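Local coordinates for uncharacterized protein (Pyrobaculum aerophilum, PDB 2ZYZ), which probably serves as the structural subunit of a splicing endonuclease and may bind nucleic acid, though its own role is uncharacterised, at residues F29-L32 against K33-F37. Sequence-based numbering, arbitrary orientation.
Sequences FKDL and KSRGF
L32 and F37 meet at the C-terminal end of helix 23-34, on its buried side. CD2 of L32 lies over one face of the F37 ring, 4.1 Å from its centroid, offset toward the rim, in a CH-pi contact, while the CB atoms of L32 and F37 pack 4.0 Å apart. Both side chains also pack against apolar side chains of another protein chain, and L32 touches Y99 of strand 97-104. Next to this pair a Schellman motif ends the helix: F37 N donates to L32 O (3.0 Å), G36 N donates to K33 O (2.9 Å), and G36 takes the positive phi. L32 O also accepts from R35 N, which reaches it from the opposite face of the carbonyl plane. The more open side is polar. With CG trans to the backbone N (chi1 -170°), the D31 carboxylate is carried toward R35, and OD2 forms a salt bridge with R35 NE at 2.9 Å; NE comes from the syn side but well out of the carboxylate plane, and the bond is bent (144°). One water accepts from R35 NH2 and donates weakly to D31 OD2, bridging the two groups a second time. Nearby, S34 OG donates to D31 O at 2.6 Å, and the exposed K33 lays its aliphatic chain along F29 O. With R35 NE, Y99 OH and a weakly bound water at OD2, the pairing probably favours the ionised form of D31 and restrains the R35 guanidinium, whose NH1 bonds the backbone of another chain.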
# COMPACT_ATOMS: atom_id res chain seq x y z
N PHE C 29 -4.88 -22.28 -15.07
CA PHE C 29 -5.42 -22.98 -16.23
C PHE C 29 -6.78 -23.57 -15.88
O PHE C 29 -7.70 -23.43 -16.59
CB PHE C 29 -4.47 -24.06 -16.73
CG PHE C 29 -3.25 -23.53 -17.41
CD1 PHE C 29 -3.33 -22.57 -18.37
CD2 PHE C 29 -2.02 -24.01 -17.09
CE1 PHE C 29 -2.25 -22.11 -18.95
CE2 PHE C 29 -0.95 -23.55 -17.70
CZ PHE C 29 -1.05 -22.59 -18.62
N LYS C 30 -6.86 -24.20 -14.74
CA LYS C 30 -8.08 -24.79 -14.28
C LYS C 30 -9.18 -23.77 -14.12
O LYS C 30 -10.28 -24.03 -14.48
CB LYS C 30 -7.92 -25.49 -12.95
CG LYS C 30 -7.07 -26.67 -12.93
CD LYS C 30 -7.31 -27.48 -11.71
CE LYS C 30 -6.62 -28.79 -11.75
NZ LYS C 30 -7.40 -29.77 -12.47
N ASP C 31 -8.84 -22.62 -13.56
CA ASP C 31 -9.80 -21.55 -13.37
C ASP C 31 -10.30 -20.97 -14.67
O ASP C 31 -11.44 -20.78 -14.81
CB ASP C 31 -9.27 -20.44 -12.45
CG ASP C 31 -10.33 -19.44 -12.05
OD1 ASP C 31 -11.17 -19.77 -11.25
OD2 ASP C 31 -10.32 -18.34 -12.52
N LEU C 32 -9.42 -20.70 -15.61
CA LEU C 32 -9.84 -20.17 -16.88
C LEU C 32 -10.72 -21.15 -17.65
O LEU C 32 -11.67 -20.77 -18.29
CB LEU C 32 -8.63 -19.77 -17.72
CG LEU C 32 -7.86 -18.55 -17.26
CD1 LEU C 32 -6.59 -18.42 -18.02
CD2 LEU C 32 -8.66 -17.31 -17.35
N LYS C 33 -10.35 -22.42 -17.62
CA LYS C 33 -11.16 -23.44 -18.22
C LYS C 33 -12.56 -23.46 -17.65
O LYS C 33 -13.49 -23.41 -18.37
CB LYS C 33 -10.47 -24.80 -18.22
CG LYS C 33 -9.48 -24.92 -19.33
CD LYS C 33 -8.65 -26.21 -19.33
CE LYS C 33 -7.21 -25.95 -19.74
NZ LYS C 33 -6.28 -26.91 -19.13
N SER C 34 -12.69 -23.48 -16.34
CA SER C 34 -13.97 -23.26 -15.70
C SER C 34 -14.75 -22.05 -16.14
O SER C 34 -15.95 -22.06 -16.12
CB SER C 34 -13.85 -23.31 -14.19
OG SER C 34 -13.30 -22.12 -13.68
N ARG C 35 -14.08 -21.01 -16.60
CA ARG C 35 -14.76 -19.79 -16.96
C ARG C 35 -15.04 -19.78 -18.47
O ARG C 35 -15.45 -18.81 -19.02
CB ARG C 35 -13.95 -18.55 -16.52
CG ARG C 35 -13.92 -18.26 -15.04
CD ARG C 35 -12.85 -17.31 -14.69
NE ARG C 35 -12.72 -16.98 -13.29
CZ ARG C 35 -13.31 -15.94 -12.71
NH1 ARG C 35 -14.11 -15.19 -13.40
NH2 ARG C 35 -13.14 -15.67 -11.43
N GLY C 36 -14.79 -20.90 -19.12
CA GLY C 36 -15.02 -21.05 -20.54
C GLY C 36 -13.99 -20.46 -21.47
O GLY C 36 -14.26 -20.13 -22.60
N PHE C 37 -12.77 -20.30 -20.99
CA PHE C 37 -11.66 -20.00 -21.87
C PHE C 37 -11.07 -21.24 -22.52
O PHE C 37 -11.06 -22.28 -21.96
CB PHE C 37 -10.55 -19.26 -21.14
CG PHE C 37 -10.87 -17.86 -20.83
CD1 PHE C 37 -11.74 -17.56 -19.87
CD2 PHE C 37 -10.26 -16.83 -21.50
CE1 PHE C 37 -12.01 -16.28 -19.59
CE2 PHE C 37 -10.53 -15.56 -21.23
CZ PHE C 37 -11.42 -15.28 -20.27
O HOH W 1 -10.78 -17.03 -9.89